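Local coordinates for Lin1840 protein (PDB 4ZOB) that probably hydrolyses terminal, non-reducing beta-D-glucosyl residues with release of beta-D-glucose, as a beta-glucosidase of glycosyl hydrolase family 3, at residues I70-A75 with L86-D91; G202-T207 with G472-L477; W251-V256 with M294-D299; I653-K658 with F685-H690. The protein carries 1 engineered substitution. One frame throughout, in Å; residues are numbered along the deposited sequence.

Contact 1 (I70-A75 with L86-D91); sequences IGIQEA and LVFMAD. With LGC (D-glucono-1,5-lactone), chain C.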
# COMPACT_ATOMS: atom_id res chain seq x y z
N ILE A 70 -23.25 39.62 -2.97
CA ILE A 70 -23.50 41.05 -3.02
C ILE A 70 -24.04 41.49 -1.67
O ILE A 70 -23.54 42.45 -1.10
CB ILE A 70 -24.48 41.42 -4.15
CG1 ILE A 70 -23.84 41.20 -5.53
CG2 ILE A 70 -24.91 42.87 -4.02
CD1 ILE A 70 -24.83 41.00 -6.66
N GLY A 71 -25.03 40.77 -1.15
CA GLY A 71 -25.55 41.02 0.19
C GLY A 71 -24.49 41.03 1.28
O GLY A 71 -24.48 41.93 2.13
N ILE A 72 -23.60 40.04 1.26
CA ILE A 72 -22.56 39.89 2.30
C ILE A 72 -21.50 40.99 2.17
O ILE A 72 -21.10 41.58 3.18
CB ILE A 72 -21.86 38.51 2.23
CG1 ILE A 72 -22.83 37.40 2.70
CG2 ILE A 72 -20.58 38.49 3.08
CD1 ILE A 72 -22.74 36.11 1.91
N GLN A 73 -21.07 41.25 0.94
CA GLN A 73 -19.96 42.17 0.69
C GLN A 73 -20.35 43.63 0.98
O GLN A 73 -19.61 44.39 1.64
CB GLN A 73 -19.51 42.01 -0.75
CG GLN A 73 -18.35 42.91 -1.16
CD GLN A 73 -16.98 42.37 -0.81
OE1 GLN A 73 -16.60 42.26 0.37
NE2 GLN A 73 -16.20 42.07 -1.84
N GLU A 74 -21.51 44.01 0.45
CA GLU A 74 -22.13 45.32 0.70
C GLU A 74 -22.24 45.60 2.18
O GLU A 74 -21.85 46.67 2.64
CB GLU A 74 -23.52 45.34 0.04
CG GLU A 74 -24.44 46.47 0.47
CD GLU A 74 -25.30 46.98 -0.68
OE1 GLU A 74 -25.53 46.21 -1.65
OE2 GLU A 74 -25.74 48.15 -0.60
N ALA A 75 -22.76 44.62 2.92
CA ALA A 75 -22.92 44.74 4.37
C ALA A 75 -21.60 44.72 5.14
O ALA A 75 -21.50 45.29 6.23
CB ALA A 75 -23.83 43.62 4.88
N LEU A 86 -13.94 41.42 1.19
CA LEU A 86 -13.89 39.98 1.25
C LEU A 86 -13.55 39.36 -0.08
O LEU A 86 -14.14 39.74 -1.10
CB LEU A 86 -15.28 39.45 1.60
CG LEU A 86 -15.77 39.62 3.02
CD1 LEU A 86 -17.24 39.23 3.10
CD2 LEU A 86 -14.93 38.76 3.95
N VAL A 87 -12.64 38.39 -0.07
CA VAL A 87 -12.43 37.48 -1.22
C VAL A 87 -13.34 36.26 -1.03
O VAL A 87 -13.47 35.75 0.07
CB VAL A 87 -10.93 37.10 -1.41
CG1 VAL A 87 -10.35 36.28 -0.24
CG2 VAL A 87 -10.72 36.43 -2.77
N PHE A 88 -13.98 35.82 -2.10
CA PHE A 88 -15.09 34.84 -2.05
C PHE A 88 -14.59 33.64 -2.83
O PHE A 88 -14.22 33.79 -4.00
CB PHE A 88 -16.38 35.38 -2.74
CG PHE A 88 -17.25 36.26 -1.87
CD1 PHE A 88 -16.89 37.57 -1.60
CD2 PHE A 88 -18.45 35.79 -1.35
CE1 PHE A 88 -17.69 38.38 -0.80
CE2 PHE A 88 -19.24 36.58 -0.55
CZ PHE A 88 -18.87 37.88 -0.27
N MET A 89 -14.58 32.47 -2.18
CA MET A 89 -14.08 31.21 -2.78
C MET A 89 -15.14 30.12 -2.81
O MET A 89 -16.19 30.21 -2.16
CB MET A 89 -12.87 30.69 -2.02
CG MET A 89 -11.94 31.78 -1.52
SD MET A 89 -10.23 31.28 -1.52
CE MET A 89 -9.52 32.52 -0.47
N ALA A 90 -14.87 29.09 -3.59
CA ALA A 90 -15.84 28.06 -3.89
C ALA A 90 -15.18 26.87 -4.55
O ALA A 90 -14.08 26.98 -5.13
CB ALA A 90 -16.90 28.58 -4.83
N ASP A 91 -15.92 25.77 -4.50
CA ASP A 91 -15.56 24.50 -5.11
C ASP A 91 -16.19 24.41 -6.48
O ASP A 91 -17.24 23.81 -6.64
CB ASP A 91 -16.08 23.34 -4.25
CG ASP A 91 -15.34 23.20 -2.96
OD1 ASP A 91 -14.11 22.95 -2.97
OD2 ASP A 91 -15.99 23.34 -1.91
C1 LGC C . -12.82 19.73 2.03
C2 LGC C . -12.05 19.20 0.86
O5 LGC C . -13.53 20.99 1.92
O1 LGC C . -12.90 19.10 3.09
O2 LGC C . -10.87 18.60 1.38
C3 LGC C . -11.54 20.25 -0.11
O3 LGC C . -11.05 19.61 -1.33
C4 LGC C . -12.65 21.33 -0.29
O4 LGC C . -12.22 22.36 -1.17
C5 LGC C . -12.96 21.95 1.05
C6 LGC C . -13.96 23.12 0.96
O6 LGC C . -15.00 22.83 0.04
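Q73 grips the backbone of L86 with both ends of its side-chain amide. L86 N donates to OE1 of Q73 at 2.9 Å, in the carbonyl plane and on a lone pair. In return NE2 of Q73 reaches L86 O at 3.2 Å, 27° out of its own amide plane. CG of Q73 stands anti to the backbone N (chi1 180°) and the chain then bends at chi2, which brings the amide beside L86, just before strand 87-90. The two bonds fix its rotation, and NE2 also bonds P345 O.

One helical position earlier the packing is purely apolar and tight: CG2 of I72 sits 3.4 Å from CD1 of L86 and 3.8 Å from CZ of F88. The CD of Q73 lies at the edge of the F88 ring. By contrast E74, on another side of helix 66-78, is exposed and takes no part. This is the helix-to-strand half of a beta-alpha-beta unit (59-61, 66-78, 87-90) of the TIM barrel. At the other end of the strand, D91 OD1 accepts a 2.7 Å bond from lactone O4. The chemistry thus divides along one strand: a buried amide satisfies the entering backbone, and a carboxylate at its exit meets the lactone.

Contact 2 (G202-T207 with G472-L477); sequences GLEYNT and GEAGSL. With LGC (D-glucono-1,5-lactone), chain C.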
# COMPACT_ATOMS: atom_id res chain seq x y z
N GLY A 202 -6.56 3.01 0.67
CA GLY A 202 -7.58 3.93 0.14
C GLY A 202 -8.59 4.45 1.16
O GLY A 202 -9.71 4.81 0.80
N LEU A 203 -8.18 4.50 2.43
CA LEU A 203 -9.08 4.91 3.53
C LEU A 203 -9.08 6.44 3.74
O LEU A 203 -8.03 7.08 3.90
CB LEU A 203 -8.71 4.14 4.81
CG LEU A 203 -9.40 4.45 6.14
CD1 LEU A 203 -10.92 4.30 6.05
CD2 LEU A 203 -8.86 3.56 7.26
N GLU A 204 -10.25 7.05 3.75
CA GLU A 204 -10.24 8.51 3.78
C GLU A 204 -9.41 9.10 4.92
O GLU A 204 -9.50 8.68 6.12
CB GLU A 204 -11.64 9.11 3.77
CG GLU A 204 -11.60 10.60 3.41
CD GLU A 204 -10.96 10.84 2.06
OE1 GLU A 204 -11.64 10.62 1.06
OE2 GLU A 204 -9.79 11.24 1.97
N TYR A 205 -8.60 10.09 4.53
CA TYR A 205 -7.71 10.84 5.42
C TYR A 205 -6.55 10.00 5.96
O TYR A 205 -5.74 10.48 6.75
CB TYR A 205 -8.49 11.44 6.59
CG TYR A 205 -9.82 12.10 6.21
CD1 TYR A 205 -9.85 13.19 5.37
CD2 TYR A 205 -11.03 11.61 6.69
CE1 TYR A 205 -11.04 13.77 5.01
CE2 TYR A 205 -12.23 12.18 6.34
CZ TYR A 205 -12.24 13.27 5.51
OH TYR A 205 -13.45 13.88 5.16
N ASN A 206 -6.43 8.76 5.51
CA ASN A 206 -5.49 7.87 6.16
C ASN A 206 -4.02 8.28 5.92
O ASN A 206 -3.72 9.12 5.08
CB ASN A 206 -5.71 6.40 5.76
CG ASN A 206 -5.30 5.44 6.86
OD1 ASN A 206 -5.03 5.87 7.96
ND2 ASN A 206 -5.26 4.15 6.56
N THR A 207 -3.14 7.66 6.70
CA THR A 207 -1.70 7.86 6.65
C THR A 207 -1.15 7.77 5.25
O THR A 207 -1.56 6.93 4.48
CB THR A 207 -1.00 6.78 7.45
OG1 THR A 207 -1.49 6.80 8.80
CG2 THR A 207 0.55 6.98 7.36
N GLY A 472 -16.34 10.42 -4.06
CA GLY A 472 -16.00 11.73 -3.55
C GLY A 472 -15.41 11.65 -2.15
O GLY A 472 -14.87 10.62 -1.76
N GLU A 473 -15.49 12.75 -1.39
CA GLU A 473 -14.77 12.84 -0.14
C GLU A 473 -15.40 11.90 0.89
O GLU A 473 -16.62 11.87 1.01
CB GLU A 473 -14.69 14.29 0.40
CG GLU A 473 -13.92 14.35 1.73
CD GLU A 473 -13.74 15.73 2.34
OE1 GLU A 473 -14.02 16.74 1.68
OE2 GLU A 473 -13.31 15.80 3.51
N ALA A 474 -14.57 11.12 1.59
CA ALA A 474 -15.05 10.21 2.63
C ALA A 474 -16.05 9.15 2.12
O ALA A 474 -16.89 8.60 2.90
CB ALA A 474 -15.63 10.99 3.80
N GLY A 475 -15.94 8.88 0.82
CA GLY A 475 -16.57 7.75 0.17
C GLY A 475 -15.56 6.68 -0.23
O GLY A 475 -15.44 6.33 -1.41
N SER A 476 -14.84 6.15 0.77
CA SER A 476 -13.92 5.04 0.55
C SER A 476 -14.70 3.73 0.47
O SER A 476 -15.62 3.49 1.28
CB SER A 476 -12.88 4.96 1.68
OG SER A 476 -11.90 5.99 1.56
N LEU A 477 -14.31 2.88 -0.49
CA LEU A 477 -14.83 1.53 -0.60
C LEU A 477 -13.73 0.51 -0.43
O LEU A 477 -12.77 0.56 -1.14
CB LEU A 477 -15.42 1.31 -1.98
CG LEU A 477 -16.86 1.67 -2.27
CD1 LEU A 477 -17.22 1.21 -3.67
CD2 LEU A 477 -17.78 1.01 -1.26
C1 LGC C . -12.82 19.73 2.03
C2 LGC C . -12.05 19.20 0.86
O5 LGC C . -13.53 20.99 1.92
O1 LGC C . -12.90 19.10 3.09
O2 LGC C . -10.87 18.60 1.38
C3 LGC C . -11.54 20.25 -0.11
O3 LGC C . -11.05 19.61 -1.33
C4 LGC C . -12.65 21.33 -0.29
O4 LGC C . -12.22 22.36 -1.17
C5 LGC C . -12.96 21.95 1.05
C6 LGC C . -13.96 23.12 0.96
O6 LGC C . -15.00 22.83 0.04
O HOH W 1 -12.93 8.53 0.30
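Y205 and E473 meet at about a right angle, the tyrosine ring and the carboxylate planes 79° apart. The Y205 hydroxyl, OH, donates to E473 OE2 at 2.5 Å; OE2 lies at the ring edge, near its plane, and is met on the anti side of the carboxylate. R572 of the second subunit also bonds this hydroxyl. E473 runs out fully extended, which carries its other oxygen, OE1, to 3.0 Å from O1 of the lactone.

Over one face of the tyrosine ring lies E204. Its CG, anti to the backbone N (chi1 -164°), sits above the ring centre, and the bend at chi2 then turns the carboxylate toward A474. OE1 takes the A474 N-H at 3.0 Å, a fairly straight bond (162°), while OE2 takes Y205 N and the indole N-H of W147. S476 closes the other flank by donating OG to G202 O at 2.6 Å, on a carbonyl lone pair. Water 1 bridges E204 OE1 and S476 OG, donating to both.

Each segment makes a type II turn, L203-N206 and G472-G475. Two loops, one from the barrel domain and one from the C-terminal domain, are thereby locked together beside the lactone, the composite active-site cleft characteristic of family 3 glycosidases.

Contact 3 (W251-V256 with M294-D299); sequences WLNRDV and MEAGVD. With LGC (D-glucono-1,5-lactone), chain D.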
# COMPACT_ATOMS: atom_id res chain seq x y z
N TRP A 251 8.99 22.19 6.44
CA TRP A 251 9.80 21.83 5.30
C TRP A 251 8.94 21.80 4.02
O TRP A 251 9.28 22.43 3.03
CB TRP A 251 10.53 20.51 5.54
CG TRP A 251 11.09 19.92 4.30
CD1 TRP A 251 12.26 20.28 3.66
CD2 TRP A 251 10.51 18.87 3.53
NE1 TRP A 251 12.43 19.50 2.55
CE2 TRP A 251 11.38 18.63 2.44
CE3 TRP A 251 9.35 18.09 3.66
CZ2 TRP A 251 11.11 17.66 1.49
CZ3 TRP A 251 9.09 17.13 2.71
CH2 TRP A 251 9.97 16.92 1.64
N LEU A 252 7.81 21.09 4.05
CA LEU A 252 6.99 20.90 2.84
C LEU A 252 6.60 22.25 2.25
O LEU A 252 6.77 22.47 1.07
CB LEU A 252 5.72 20.04 3.14
CG LEU A 252 4.72 19.82 1.97
CD1 LEU A 252 5.42 19.12 0.81
CD2 LEU A 252 3.41 19.06 2.30
N ASN A 253 6.11 23.15 3.10
CA ASN A 253 5.51 24.46 2.72
C ASN A 253 6.50 25.66 2.66
O ASN A 253 6.37 26.50 1.79
CB ASN A 253 4.39 24.80 3.74
CG ASN A 253 3.26 23.75 3.77
OD1 ASN A 253 2.94 23.12 2.77
ND2 ASN A 253 2.63 23.59 4.92
N ARG A 254 7.45 25.76 3.60
CA ARG A 254 8.47 26.84 3.53
C ARG A 254 9.54 26.43 2.51
O ARG A 254 9.70 27.06 1.45
CB ARG A 254 9.16 27.14 4.88
CG ARG A 254 8.35 27.78 6.02
CD ARG A 254 7.78 29.12 5.65
NE ARG A 254 7.00 29.74 6.73
CZ ARG A 254 6.45 30.94 6.64
NH1 ARG A 254 6.60 31.65 5.51
NH2 ARG A 254 5.75 31.46 7.65
N ASP A 255 10.26 25.35 2.84
CA ASP A 255 11.34 24.87 1.99
C ASP A 255 10.82 24.47 0.60
O ASP A 255 11.28 25.01 -0.40
CB ASP A 255 12.12 23.73 2.67
CG ASP A 255 12.83 24.19 3.96
OD1 ASP A 255 13.31 25.33 4.02
OD2 ASP A 255 12.94 23.40 4.91
N VAL A 256 9.82 23.58 0.52
CA VAL A 256 9.49 23.03 -0.80
C VAL A 256 8.63 24.01 -1.57
O VAL A 256 9.03 24.49 -2.62
CB VAL A 256 8.86 21.60 -0.75
CG1 VAL A 256 8.43 21.14 -2.12
CG2 VAL A 256 9.86 20.58 -0.20
N MET A 294 1.26 28.72 11.39
CA MET A 294 1.79 30.03 11.01
C MET A 294 3.28 29.89 10.74
O MET A 294 3.77 30.41 9.74
CB MET A 294 1.54 31.09 12.09
CG MET A 294 2.03 32.50 11.75
SD MET A 294 1.24 33.37 10.37
CE MET A 294 -0.34 33.79 11.08
N GLU A 295 4.01 29.20 11.61
CA GLU A 295 5.42 28.96 11.34
C GLU A 295 5.61 28.35 9.93
O GLU A 295 6.52 28.71 9.18
CB GLU A 295 6.01 28.04 12.39
CG GLU A 295 6.25 28.71 13.73
CD GLU A 295 6.95 27.78 14.69
OE1 GLU A 295 6.89 26.55 14.48
OE2 GLU A 295 7.55 28.28 15.67
N ALA A 296 4.69 27.46 9.59
CA ALA A 296 4.72 26.76 8.31
C ALA A 296 4.28 27.60 7.10
O ALA A 296 4.49 27.18 6.00
CB ALA A 296 3.86 25.51 8.40
N GLY A 297 3.68 28.76 7.31
CA GLY A 297 3.31 29.63 6.21
C GLY A 297 1.88 29.47 5.73
O GLY A 297 1.53 29.89 4.62
N VAL A 298 1.04 28.86 6.56
CA VAL A 298 -0.37 28.76 6.22
C VAL A 298 -0.95 30.16 6.48
O VAL A 298 -0.93 30.61 7.62
CB VAL A 298 -1.10 27.67 7.04
CG1 VAL A 298 -2.56 27.60 6.65
CG2 VAL A 298 -0.48 26.30 6.77
N ASP A 299 -1.46 30.79 5.42
CA ASP A 299 -1.95 32.18 5.44
C ASP A 299 -3.42 32.33 5.80
O ASP A 299 -3.81 33.38 6.30
CB ASP A 299 -1.73 32.85 4.08
CG ASP A 299 -0.26 32.82 3.67
OD1 ASP A 299 0.57 32.90 4.62
OD2 ASP A 299 0.07 32.72 2.43
C1 LGC D . 11.28 14.80 5.67
C2 LGC D . 12.28 15.57 4.85
O5 LGC D . 10.94 15.20 7.05
O1 LGC D . 10.72 13.84 5.16
O2 LGC D . 12.96 14.63 4.00
C3 LGC D . 13.23 16.38 5.74
O3 LGC D . 14.10 17.16 4.91
C4 LGC D . 12.35 17.24 6.65
O4 LGC D . 13.09 18.23 7.39
C5 LGC D . 11.58 16.36 7.64
C6 LGC D . 10.54 17.18 8.41
O6 LGC D . 9.37 17.48 7.63
O HOH W 2 5.12 28.23 3.50
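R254 reaches across to the C-terminal turn of helix 286-295 and catches the carbonyls there. Its NE gives the main bond, 2.7 Å to E295 O at 166°, with the oxygen only 2° out of the guanidinium plane. NH2 adds two weak bonds, to the same E295 O and, at 3.1 Å, to M294 O. The chain bends at chi2 (-60°), and the flat group then lies with one face over G297, whose CA stands 3.3 Å above the plane; glycine brings only backbone there. Alongside, CB of N253 packs on A296 O at 3.3 Å. Water 2 donates to that oxygen at 2.8 Å and, weakly, to N253 O.

The next shell sets these acceptors. G297 has positive phi and donates its N-H to M294 O, part of a Schellman motif at the C-terminal end, after which the chain leads on toward barrel strand 301-302. N253 is held through ND2 by A246 O, and L324 of helix 322-339 covers both R254 and M294. Beyond, D299 forms salt bridges with R258 and R331. On another side of helix 250-260, a second lactone lies over one face of the W251 indole, and V256 CG2 covers the opposite face.

R254 thus joins two helices of the barrel domain through E295 O and M294 O, and its positive charge is probably favoured at a helix C-terminus.

Contact 4 (I653-K658 with F685-H690); sequences ISRPVK and FSFYNH. With LGC (D-glucono-1,5-lactone), chain K.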
# COMPACT_ATOMS: atom_id res chain seq x y z
N ILE A 653 19.10 4.35 -9.83
CA ILE A 653 17.84 4.10 -9.12
C ILE A 653 17.05 3.17 -10.06
O ILE A 653 17.13 3.36 -11.26
CB ILE A 653 17.06 5.43 -8.97
CG1 ILE A 653 17.71 6.34 -7.93
CG2 ILE A 653 15.60 5.19 -8.65
CD1 ILE A 653 17.96 5.72 -6.58
N SER A 654 16.34 2.17 -9.52
CA SER A 654 15.55 1.31 -10.38
C SER A 654 14.41 2.13 -10.95
O SER A 654 13.58 2.67 -10.21
CB SER A 654 15.04 0.08 -9.65
OG SER A 654 14.13 -0.61 -10.48
N ARG A 655 14.38 2.23 -12.28
CA ARG A 655 13.47 3.13 -13.02
C ARG A 655 12.19 2.47 -13.57
O ARG A 655 12.13 1.27 -13.82
CB ARG A 655 14.22 3.81 -14.15
CG ARG A 655 15.42 4.65 -13.72
CD ARG A 655 15.08 5.99 -13.08
NE ARG A 655 14.47 6.89 -14.04
CZ ARG A 655 13.31 7.51 -13.89
NH1 ARG A 655 12.61 7.37 -12.77
NH2 ARG A 655 12.83 8.30 -14.85
N PRO A 656 11.14 3.26 -13.73
CA PRO A 656 9.89 2.67 -14.18
C PRO A 656 10.04 2.06 -15.56
O PRO A 656 10.81 2.59 -16.35
CB PRO A 656 8.93 3.85 -14.21
CG PRO A 656 9.49 4.83 -13.22
CD PRO A 656 10.96 4.63 -13.21
N VAL A 657 9.32 0.97 -15.84
CA VAL A 657 9.40 0.27 -17.15
C VAL A 657 8.95 1.15 -18.29
O VAL A 657 9.33 0.94 -19.44
CB VAL A 657 8.61 -1.08 -17.20
CG1 VAL A 657 9.20 -2.09 -16.22
CG2 VAL A 657 7.12 -0.90 -16.96
N LYS A 658 8.11 2.13 -17.95
CA LYS A 658 7.59 3.08 -18.91
C LYS A 658 7.13 4.32 -18.17
O LYS A 658 6.65 4.22 -17.04
CB LYS A 658 6.36 2.52 -19.56
CG LYS A 658 6.62 1.66 -20.73
CD LYS A 658 5.29 1.35 -21.36
CE LYS A 658 5.51 0.55 -22.62
NZ LYS A 658 5.71 -0.85 -22.27
N PHE A 685 14.29 12.82 -19.96
CA PHE A 685 15.26 11.71 -19.76
C PHE A 685 15.77 11.78 -18.36
O PHE A 685 16.64 11.00 -17.98
CB PHE A 685 16.48 11.77 -20.73
CG PHE A 685 16.11 11.55 -22.16
CD1 PHE A 685 15.44 12.52 -22.87
CD2 PHE A 685 16.39 10.35 -22.79
CE1 PHE A 685 15.08 12.31 -24.17
CE2 PHE A 685 16.03 10.12 -24.09
CZ PHE A 685 15.37 11.09 -24.78
N SER A 686 15.27 12.72 -17.58
CA SER A 686 15.84 12.95 -16.24
C SER A 686 15.05 12.34 -15.14
O SER A 686 13.95 11.97 -15.35
CB SER A 686 15.96 14.43 -16.00
OG SER A 686 16.83 14.91 -17.00
N PHE A 687 15.67 12.20 -13.98
CA PHE A 687 15.02 11.64 -12.79
C PHE A 687 15.65 12.20 -11.54
O PHE A 687 16.68 12.86 -11.61
CB PHE A 687 15.12 10.10 -12.82
CG PHE A 687 16.51 9.52 -12.56
CD1 PHE A 687 17.40 9.31 -13.59
CD2 PHE A 687 16.86 9.07 -11.31
CE1 PHE A 687 18.62 8.71 -13.38
CE2 PHE A 687 18.09 8.49 -11.08
CZ PHE A 687 18.97 8.31 -12.12
N TYR A 688 15.05 11.94 -10.39
CA TYR A 688 15.70 12.30 -9.13
C TYR A 688 16.52 11.14 -8.59
O TYR A 688 16.03 10.02 -8.49
CB TYR A 688 14.68 12.70 -8.07
CG TYR A 688 13.99 14.00 -8.35
CD1 TYR A 688 12.84 14.03 -9.15
CD2 TYR A 688 14.47 15.17 -7.84
CE1 TYR A 688 12.20 15.22 -9.44
CE2 TYR A 688 13.83 16.37 -8.10
CZ TYR A 688 12.70 16.39 -8.91
OH TYR A 688 12.08 17.58 -9.13
N ASN A 689 17.76 11.41 -8.21
CA ASN A 689 18.60 10.38 -7.66
C ASN A 689 18.53 10.28 -6.12
O ASN A 689 17.76 10.98 -5.45
CB ASN A 689 20.03 10.52 -8.21
CG ASN A 689 20.82 11.65 -7.57
OD1 ASN A 689 20.36 12.40 -6.67
ND2 ASN A 689 22.07 11.78 -8.04
N HIS A 690 19.33 9.39 -5.56
CA HIS A 690 19.29 9.11 -4.11
C HIS A 690 19.59 10.35 -3.32
O HIS A 690 18.97 10.59 -2.30
CB HIS A 690 20.23 7.97 -3.70
CG HIS A 690 21.36 7.72 -4.66
ND1 HIS A 690 22.67 8.04 -4.36
CD2 HIS A 690 21.37 7.16 -5.89
CE1 HIS A 690 23.44 7.69 -5.38
NE2 HIS A 690 22.68 7.15 -6.32
C1 LGC K . 18.01 6.67 1.54
C2 LGC K . 18.72 7.61 2.49
O5 LGC K . 18.63 6.15 0.32
O1 LGC K . 16.87 6.27 1.82
O2 LGC K . 18.00 8.84 2.67
C3 LGC K . 20.16 7.97 2.10
O3 LGC K . 20.91 7.96 3.33
C4 LGC K . 20.80 7.02 1.07
O4 LGC K . 22.04 7.55 0.55
C5 LGC K . 19.88 6.74 -0.11
C6 LGC K . 20.58 5.89 -1.20
O6 LGC K . 21.06 4.60 -0.76
O HOH W 3 15.47 8.35 -16.42
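I653, F687 and R655 have most of the surface that this contact buries. R655 lays its side chain over F687: CD sits 4.0 Å from the centroid of the F687 ring and 18° off its normal, a CH-pi contact displaced toward the rim. The guanidinium runs on past the ring in a nearly parallel plane, 15° away, and what it covers is CB of F687, 3.3 Å from R655 CZ and over the centre of the group. Bends at both chi2 and chi3 fold the arginine back to make this possible. Its charge is answered by a salt bridge to E659, and water 3 ties R655 NE, at 3.0 Å, to F685 O.

The setting is the fibronectin type III-like domain, where loop 653-658 lies against the short strand 687-688, itself paired with 694-695. The F687 side chain also touches D648, a magnesium-binding residue, and Q217 of barrel helix 212-219.

I653 takes the farther part of the same phenylalanine, meeting its ring obliquely with CG1 3.8 Å from F687 CE2. With chi2 at -52°, the isoleucine swings CD1 on toward the edge of the H690 imidazole, 3.8 Å from CD2, although that histidine is poorly ordered. I244 of the second subunit packs on both I653 and H690, and another lactone rests its C6 3.3 Å from H690 CB.

All four contacts are largely buried, but they sit differently in the fold. Contacts 1 and 3 both belong to the barrel domain, where polar side chains hold backbone groups at the ends of its elements: a neutral amide before a strand in contact 1, an arginine of one helix at the last turn of another in contact 3. Contact 2 joins two domains through carboxylates and hydroxyls, and shares one lactone with contact 1 although their centres are about 31 Å apart. Contact 4, in the fibronectin-like domain, relies on apolar and CH-pi packing, with the partly exposed H690 at its margin. Contacts 2 and 4 both touch the second subunit; contacts 1 and 3 do not.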